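Local coordinates for protein poly(ADP-ribose) glycohydrolase (PDB 3SIH) that hydrolyses poly(ADP-ribose), probably with a macrodomain-type fold that binds ADP-ribose units, at residues R126-F131 against H146-P151; L92-A97 against H109-G114. All coordinates share one frame; numbering follows the deposited sequence.

Interaction 1 (R126-F131 against H146-P151); sequences RAVPQF and HLIYSP
The phenyl ring of F131 meets I148 over one face and H146 at its edge. I148 CD1 stands 3.5 Å above the ring plane, displaced toward the rim on the CG side; its 3.9 Å separation from the F131 ring centroid, at 25° from the ring normal, qualifies as a CH-pi contact. In the plane of the ring, H146 O approaches F131 CE1 at 3.6 Å, probably a favourable approach of the carbonyl oxygen to the slightly positive ring edge. H146 CB adds an apolar touch on the same flank, 3.8 Å from F131 CD1. The ring owes this placement to its CG standing anti to the backbone N (chi1 171°), which carries it from the helix toward the strand.

I148 serves two partners with one methyl. While CD1 lies over the phenyl face, V128 comes at it tip to tip, V128 CG1 being 4.0 Å from I148 CD1. V128 and F131 are brought together by a backbone bond from F131 N to V128 O (3.2 Å), formed where helix 129-138 begins.

All five touching residues are buried, and the contact across the segments is largely apolar, the exception being the H146 carbonyl at the ring edge. T41 and L43 also pack on V128, and H135 meets F131 edge-to-face. Strand 147-157 is paired on both flanks, through Y44 and T174, so the arrangement is helix-on-sheet packing: the first turn of a helix lies against an internal strand of the mixed sheet of a macrodomain-type alpha/beta fold.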
ATOM      1  N   ARG A 126      -0.109   8.182 -11.614  1.00 16.54           N
ATOM      2  CA  ARG A 126      -0.537   8.553 -12.961  1.00 20.08           C
ATOM      3  C   ARG A 126       0.690   8.844 -13.818  1.00 23.16           C
ATOM      4  O   ARG A 126       0.624   8.763 -15.049  1.00 23.43           O
ATOM      5  CB  ARG A 126      -1.460   9.774 -12.930  1.00 19.87           C
ATOM      6  CG  ARG A 126      -0.688  11.078 -13.034  1.00 23.56           C
ATOM      7  CD  ARG A 126      -1.114  12.114 -12.019  1.00 51.02           C
ATOM      8  NE  ARG A 126      -2.459  12.625 -12.238  1.00 46.62           N
ATOM      9  CZ  ARG A 126      -2.830  13.880 -11.990  1.00 47.65           C
ATOM     10  NH1 ARG A 126      -1.954  14.768 -11.530  1.00 47.77           N
ATOM     11  NH2 ARG A 126      -4.079  14.252 -12.212  1.00 46.16           N
ATOM     12  N   ALA A 127       1.802   9.151 -13.153  1.00 17.67           N
ATOM     13  CA  ALA A 127       3.084   9.451 -13.796  1.00 18.86           C
ATOM     14  C   ALA A 127       3.919   8.216 -14.191  1.00 20.38           C
ATOM     15  O   ALA A 127       5.042   8.348 -14.697  1.00 21.76           O
ATOM     16  CB  ALA A 127       3.905  10.367 -12.906  1.00 24.50           C
ATOM     17  N   VAL A 128       3.382   7.019 -13.963  1.00 16.66           N
ATOM     18  CA  VAL A 128       4.113   5.797 -14.285  1.00 17.40           C
ATOM     19  C   VAL A 128       3.290   4.950 -15.248  1.00 20.81           C
ATOM     20  O   VAL A 128       2.868   3.840 -14.925  1.00 18.73           O
ATOM     21  CB  VAL A 128       4.464   4.984 -13.010  1.00 17.14           C
ATOM     22  CG1 VAL A 128       5.439   3.866 -13.337  1.00 20.82           C
ATOM     23  CG2 VAL A 128       5.065   5.890 -11.942  1.00 19.08           C
ATOM     24  N   PRO A 129       3.038   5.485 -16.449  1.00 17.95           N
ATOM     25  CA  PRO A 129       2.176   4.730 -17.363  1.00 19.14           C
ATOM     26  C   PRO A 129       2.759   3.379 -17.745  1.00 20.76           C
ATOM     27  O   PRO A 129       2.000   2.480 -18.108  1.00 22.68           O
ATOM     28  CB  PRO A 129       2.080   5.645 -18.597  1.00 24.02           C
ATOM     29  CG  PRO A 129       3.233   6.598 -18.484  1.00 20.90           C
ATOM     30  CD  PRO A 129       3.440   6.790 -17.001  1.00 18.02           C
ATOM     31  N   GLN A 130       4.078   3.226 -17.671  1.00 20.46           N
ATOM     32  CA  GLN A 130       4.695   1.960 -18.065  1.00 21.14           C
ATOM     33  C   GLN A 130       4.204   0.775 -17.239  1.00 17.05           C
ATOM     34  O   GLN A 130       4.123  -0.355 -17.733  1.00 21.69           O
ATOM     35  CB  GLN A 130       6.219   2.030 -18.000  1.00 26.34           C
ATOM     36  CG  GLN A 130       6.856   2.832 -19.110  1.00 31.75           C
ATOM     37  CD  GLN A 130       8.369   2.745 -19.085  1.00 54.19           C
ATOM     38  OE1 GLN A 130       8.944   1.672 -19.271  1.00 55.28           O
ATOM     39  NE2 GLN A 130       9.023   3.877 -18.849  1.00 65.15           N
ATOM     40  N   PHE A 131       3.902   1.020 -15.970  1.00 16.93           N
ATOM     41  CA  PHE A 131       3.426  -0.029 -15.076  1.00 16.77           C
ATOM     42  C   PHE A 131       2.080  -0.557 -15.564  1.00 19.83           C
ATOM     43  O   PHE A 131       1.870  -1.772 -15.698  1.00 18.63           O
ATOM     44  CB  PHE A 131       3.336   0.563 -13.664  1.00 15.52           C
ATOM     45  CG  PHE A 131       2.664  -0.321 -12.643  1.00 12.14           C
ATOM     46  CD1 PHE A 131       3.416  -1.154 -11.819  1.00 13.42           C
ATOM     47  CD2 PHE A 131       1.290  -0.278 -12.471  1.00 17.30           C
ATOM     48  CE1 PHE A 131       2.798  -1.934 -10.841  1.00 14.17           C
ATOM     49  CE2 PHE A 131       0.668  -1.055 -11.514  1.00 12.98           C
ATOM     50  CZ  PHE A 131       1.430  -1.885 -10.684  1.00 14.32           C
ATOM     51  N   HIS A 146       6.335  -6.113 -10.795  1.00 14.45           N
ATOM     52  CA  HIS A 146       6.585  -4.668 -10.896  1.00 18.09           C
ATOM     53  C   HIS A 146       6.062  -3.927  -9.664  1.00 15.67           C
ATOM     54  O   HIS A 146       4.983  -4.218  -9.161  1.00 14.30           O
ATOM     55  CB  HIS A 146       5.902  -4.073 -12.129  1.00 18.19           C
ATOM     56  CG  HIS A 146       6.550  -4.434 -13.429  1.00 18.87           C
ATOM     57  ND1 HIS A 146       7.445  -3.610 -14.070  1.00 24.04           N
ATOM     58  CD2 HIS A 146       6.403  -5.524 -14.218  1.00 15.89           C
ATOM     59  CE1 HIS A 146       7.836  -4.182 -15.202  1.00 24.25           C
ATOM     60  NE2 HIS A 146       7.218  -5.342 -15.312  1.00 29.53           N
ATOM     61  N   LEU A 147       6.817  -2.939  -9.199  1.00 14.22           N
ATOM     62  CA  LEU A 147       6.386  -2.155  -8.045  1.00 11.53           C
ATOM     63  C   LEU A 147       6.656  -0.681  -8.294  1.00 12.80           C
ATOM     64  O   LEU A 147       7.682  -0.315  -8.871  1.00 12.87           O
ATOM     65  CB  LEU A 147       7.162  -2.637  -6.813  1.00 14.50           C
ATOM     66  CG  LEU A 147       6.994  -1.957  -5.462  1.00 19.44           C
ATOM     67  CD1 LEU A 147       7.244  -3.008  -4.383  1.00 17.63           C
ATOM     68  CD2 LEU A 147       7.963  -0.806  -5.348  1.00 18.02           C
ATOM     69  N   ILE A 148       5.718   0.172  -7.893  1.00  9.65           N
ATOM     70  CA  ILE A 148       5.962   1.611  -7.938  1.00 10.36           C
ATOM     71  C   ILE A 148       6.261   2.104  -6.523  1.00 10.41           C
ATOM     72  O   ILE A 148       5.515   1.810  -5.585  1.00 10.54           O
ATOM     73  CB  ILE A 148       4.765   2.398  -8.512  1.00  9.37           C
ATOM     74  CG1 ILE A 148       4.486   2.003  -9.972  1.00 13.05           C
ATOM     75  CG2 ILE A 148       5.022   3.911  -8.391  1.00 11.20           C
ATOM     76  CD1 ILE A 148       3.104   2.433 -10.469  1.00 12.64           C
ATOM     77  N   TYR A 149       7.390   2.789  -6.372  1.00 10.44           N
ATOM     78  CA  TYR A 149       7.770   3.380  -5.096  1.00 11.37           C
ATOM     79  C   TYR A 149       7.490   4.878  -5.158  1.00  9.06           C
ATOM     80  O   TYR A 149       8.012   5.586  -6.032  1.00  9.31           O
ATOM     81  CB  TYR A 149       9.246   3.108  -4.775  1.00 11.13           C
ATOM     82  CG  TYR A 149       9.693   3.828  -3.513  1.00 10.75           C
ATOM     83  CD1 TYR A 149       9.273   3.399  -2.259  1.00 11.14           C
ATOM     84  CD2 TYR A 149      10.514   4.939  -3.590  1.00 12.83           C
ATOM     85  CE1 TYR A 149       9.674   4.067  -1.094  1.00 10.79           C
ATOM     86  CE2 TYR A 149      10.922   5.609  -2.444  1.00 14.62           C
ATOM     87  CZ  TYR A 149      10.487   5.171  -1.210  1.00 13.70           C
ATOM     88  OH  TYR A 149      10.905   5.852  -0.081  1.00 15.88           O
ATOM     89  N   SER A 150       6.672   5.348  -4.222  1.00  9.16           N
ATOM     90  CA  SER A 150       6.267   6.755  -4.169  1.00  8.60           C
ATOM     91  C   SER A 150       6.662   7.384  -2.825  1.00  9.80           C
ATOM     92  O   SER A 150       5.978   7.182  -1.828  1.00 11.13           O
ATOM     93  CB  SER A 150       4.746   6.882  -4.341  1.00 10.72           C
ATOM     94  OG  SER A 150       4.294   6.232  -5.530  1.00 11.41           O
ATOM     95  N   PRO A 151       7.751   8.160  -2.810  1.00 10.57           N
ATOM     96  CA  PRO A 151       8.257   8.713  -1.543  1.00 10.45           C
ATOM     97  C   PRO A 151       7.564  10.003  -1.130  1.00 12.09           C
ATOM     98  O   PRO A 151       7.247  10.821  -1.975  1.00 13.84           O
ATOM     99  CB  PRO A 151       9.725   8.987  -1.861  1.00 12.97           C
ATOM    100  CG  PRO A 151       9.724   9.348  -3.342  1.00 12.12           C
ATOM    101  CD  PRO A 151       8.609   8.516  -3.959  1.00 11.68           C
TER

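Interaction 2 (L92-A97 against H109-G114); sequences LNFASA and HAQEEG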
ATOM      1  N   LEU A  92       1.758  -0.296   2.085  1.00  9.34           N
ATOM      2  CA  LEU A  92       1.431  -1.083   0.901  1.00 10.09           C
ATOM      3  C   LEU A  92       0.061  -0.677   0.337  1.00 10.41           C
ATOM      4  O   LEU A  92      -0.952  -0.709   1.043  1.00 11.82           O
ATOM      5  CB  LEU A  92       1.456  -2.567   1.267  1.00  8.85           C
ATOM      6  CG  LEU A  92       1.000  -3.538   0.179  1.00 11.21           C
ATOM      7  CD1 LEU A  92       1.885  -3.437  -1.063  1.00 12.25           C
ATOM      8  CD2 LEU A  92       1.023  -4.947   0.730  1.00 13.49           C
ATOM      9  N   ASN A  93       0.052  -0.283  -0.933  1.00  9.94           N
ATOM     10  CA  ASN A  93      -1.166   0.015  -1.675  1.00 10.17           C
ATOM     11  C   ASN A  93      -1.598  -1.269  -2.363  1.00 12.57           C
ATOM     12  O   ASN A  93      -0.819  -1.839  -3.130  1.00 11.83           O
ATOM     13  CB  ASN A  93      -0.853   1.098  -2.713  1.00 10.78           C
ATOM     14  CG  ASN A  93      -1.978   1.300  -3.713  1.00 11.59           C
ATOM     15  OD1 ASN A  93      -3.139   0.981  -3.446  1.00 14.07           O
ATOM     16  ND2 ASN A  93      -1.634   1.857  -4.873  1.00 11.18           N
ATOM     17  N   PHE A  94      -2.816  -1.732  -2.062  1.00 12.96           N
ATOM     18  CA  PHE A  94      -3.338  -2.967  -2.669  1.00 13.35           C
ATOM     19  C   PHE A  94      -3.785  -2.616  -4.083  1.00 13.91           C
ATOM     20  O   PHE A  94      -4.975  -2.379  -4.343  1.00 15.81           O
ATOM     21  CB  PHE A  94      -4.503  -3.532  -1.851  1.00 16.38           C
ATOM     22  CG  PHE A  94      -4.191  -3.742  -0.377  1.00 15.76           C
ATOM     23  CD1 PHE A  94      -2.880  -3.743   0.097  1.00 13.13           C
ATOM     24  CD2 PHE A  94      -5.226  -3.976   0.526  1.00 17.71           C
ATOM     25  CE1 PHE A  94      -2.620  -3.944   1.449  1.00 15.82           C
ATOM     26  CE2 PHE A  94      -4.969  -4.173   1.872  1.00 18.93           C
ATOM     27  CZ  PHE A  94      -3.669  -4.162   2.333  1.00 15.68           C
ATOM     28  N   ALA A  95      -2.809  -2.572  -4.983  1.00 15.81           N
ATOM     29  CA  ALA A  95      -2.943  -1.860  -6.247  1.00 15.77           C
ATOM     30  C   ALA A  95      -3.767  -2.586  -7.286  1.00 15.21           C
ATOM     31  O   ALA A  95      -3.753  -3.821  -7.377  1.00 17.44           O
ATOM     32  CB  ALA A  95      -1.579  -1.586  -6.828  1.00 18.09           C
ATOM     33  N   SER A  96      -4.476  -1.795  -8.081  1.00 15.65           N
ATOM     34  CA  SER A  96      -4.950  -2.244  -9.376  1.00 14.66           C
ATOM     35  C   SER A  96      -3.742  -2.367 -10.288  1.00 15.33           C
ATOM     36  O   SER A  96      -2.858  -1.512 -10.260  1.00 15.41           O
ATOM     37  CB  SER A  96      -5.911  -1.213  -9.966  1.00 16.33           C
ATOM     38  OG  SER A  96      -6.212  -1.525 -11.325  1.00 18.53           O
ATOM     39  N   ALA A  97      -3.702  -3.421 -11.108  1.00 15.57           N
ATOM     40  CA  ALA A  97      -2.614  -3.587 -12.069  1.00 18.35           C
ATOM     41  C   ALA A  97      -2.835  -2.712 -13.295  1.00 20.46           C
ATOM     42  O   ALA A  97      -1.910  -2.478 -14.069  1.00 20.40           O
ATOM     43  CB  ALA A  97      -2.512  -5.044 -12.511  1.00 18.27           C
ATOM     44  N   HIS A 109     -15.232   1.699  -3.878  1.00 35.63           N
ATOM     45  CA  HIS A 109     -14.917   1.639  -2.460  1.00 35.98           C
ATOM     46  C   HIS A 109     -14.037   0.430  -2.141  1.00 34.04           C
ATOM     47  O   HIS A 109     -14.511  -0.705  -2.084  1.00 37.00           O
ATOM     48  CB  HIS A 109     -16.214   1.599  -1.648  1.00 42.83           C
ATOM     49  CG  HIS A 109     -16.007   1.587  -0.167  1.00 57.31           C
ATOM     50  ND1 HIS A 109     -15.248   2.533   0.487  1.00 60.66           N
ATOM     51  CD2 HIS A 109     -16.476   0.753   0.793  1.00 62.88           C
ATOM     52  CE1 HIS A 109     -15.248   2.277   1.784  1.00 63.05           C
ATOM     53  NE2 HIS A 109     -15.986   1.202   1.995  1.00 67.65           N
ATOM     54  N   ALA A 110     -12.745   0.686  -1.958  1.00 26.73           N
ATOM     55  CA  ALA A 110     -11.782  -0.345  -1.562  1.00 24.67           C
ATOM     56  C   ALA A 110     -10.512   0.357  -1.117  1.00 22.20           C
ATOM     57  O   ALA A 110     -10.441   1.591  -1.162  1.00 21.64           O
ATOM     58  CB  ALA A 110     -11.502  -1.302  -2.711  1.00 25.25           C
ATOM     59  N   GLN A 111      -9.492  -0.383  -0.682  1.00 20.01           N
ATOM     60  CA  GLN A 111      -8.383   0.355  -0.044  1.00 18.36           C
ATOM     61  C   GLN A 111      -7.587   1.313  -0.944  1.00 18.47           C
ATOM     62  O   GLN A 111      -7.327   2.440  -0.530  1.00 17.82           O
ATOM     63  CB  GLN A 111      -7.522  -0.464   0.966  1.00 37.88           C
ATOM     64  CG  GLN A 111      -6.349  -1.299   0.474  1.00 42.93           C
ATOM     65  CD  GLN A 111      -4.988  -0.569   0.384  1.00 16.08           C
ATOM     66  OE1 GLN A 111      -4.232  -0.355   1.390  1.00 21.05           O
ATOM     67  NE2 GLN A 111      -4.638  -0.230  -0.831  1.00 15.90           N
ATOM     68  N   GLU A 112      -7.234   0.901  -2.158  1.00 15.47           N
ATOM     69  CA  GLU A 112      -6.532   1.811  -3.063  1.00 16.76           C
ATOM     70  C   GLU A 112      -7.312   3.100  -3.295  1.00 18.08           C
ATOM     71  O   GLU A 112      -6.745   4.191  -3.259  1.00 16.39           O
ATOM     72  CB  GLU A 112      -6.200   1.164  -4.415  1.00 17.65           C
ATOM     73  CG  GLU A 112      -5.588   2.181  -5.387  1.00 17.03           C
ATOM     74  CD  GLU A 112      -4.925   1.577  -6.606  1.00 16.12           C
ATOM     75  OE1 GLU A 112      -5.425   0.557  -7.120  1.00 19.61           O
ATOM     76  OE2 GLU A 112      -3.919   2.162  -7.070  1.00 15.64           O
ATOM     77  N   GLU A 113      -8.609   2.972  -3.553  1.00 18.46           N
ATOM     78  CA  GLU A 113      -9.442   4.150  -3.743  1.00 18.01           C
ATOM     79  C   GLU A 113      -9.430   5.080  -2.527  1.00 19.77           C
ATOM     80  O   GLU A 113      -9.385   6.300  -2.676  1.00 19.28           O
ATOM     81  CB  GLU A 113     -10.862   3.732  -4.106  1.00 18.87           C
ATOM     82  CG  GLU A 113     -10.957   3.114  -5.501  1.00 21.64           C
ATOM     83  CD  GLU A 113     -10.722   1.612  -5.538  1.00 25.52           C
ATOM     84  OE1 GLU A 113     -10.372   1.016  -4.496  1.00 24.88           O
ATOM     85  OE2 GLU A 113     -10.892   1.019  -6.629  1.00 27.04           O
ATOM     86  N   GLY A 114      -9.460   4.513  -1.329  1.00 17.39           N
ATOM     87  CA  GLY A 114      -9.356   5.330  -0.126  1.00 17.64           C
ATOM     88  C   GLY A 114      -8.034   6.084  -0.098  1.00 18.44           C
ATOM     89  O   GLY A 114      -7.987   7.271   0.226  1.00 19.08           O
TER
HETATM   90  O   HOH W   1      -7.472  -1.936  -3.156  1.00 20.08           O
HETATM   91  O   HOH W   2      -2.364   1.066  -9.050  1.00 14.18           O
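E112 reaches from the first turn of helix 111-118 to N93 of strand 90-94 and to S96, within a Q-E-E sequence that, with the preceding glycine triplet G101-G103, matches the PARG signature motif. Its chain is extended, with CG anti to the backbone N (chi1 175°), which delivers the carboxylate to N93 and to the residues that follow F94. The N93 amide and this carboxylate are turned 67° apart. As a result N93 ND2 approaches E112 OE2 from well above the carboxylate plane, although the partner lies almost in the amide plane and the 3.2 Å bond is nearly straight. The other oxygen is met differently: S96 N donates to E112 OE1 at 2.7 Å from the syn side, moderately out of plane.

OE2 is also bonded to G101 N, so the carboxylate ties N93, S96 and the glycine-rich loop together. N93 ND2 is held above all by T174 OG1, with E112 OE2 as its other partner, and S96 OG is engaged by the backbone N atoms of E98 and H99. With an alanine in place of E112, S96 N and G101 N would probably lose their carboxylate acceptor and N93 ND2 one of its two, letting the glycine loop shift against the strand.

Beside this network, the Q111 amide as modelled lies roughly parallel over one face of F94, the two planes 23° apart, but the fit is too tight for the details of this stack to be trusted. F94 is the centre of an inverse gamma turn.

Two waters complete the junction. One accepts from E112 N at 3.0 Å and donates to F94 O at 2.8 Å; the other donates to E112 OE2 at 2.7 Å and to S96 O at 2.9 Å.

Along the chain the two contacts run in series: interaction 2 closes at 114 before interaction 1 opens at 126, helix 121-125 lying between them. Their centres are 14 Å apart, and both reach the same seven-stranded mixed sheet, where strand 163-175 separates strand 147-157 of interaction 1 from strand 90-94 of interaction 2. T174 of that middle strand pairs through its backbone with I148 and through OG1 with N93. Direct touch occurs where F131 CE2 lies 3.8 Å from S96 O. The buried apolar packing of interaction 1 thus adjoins the polar network around the PARG signature, within one microbial-type PARG catalytic domain.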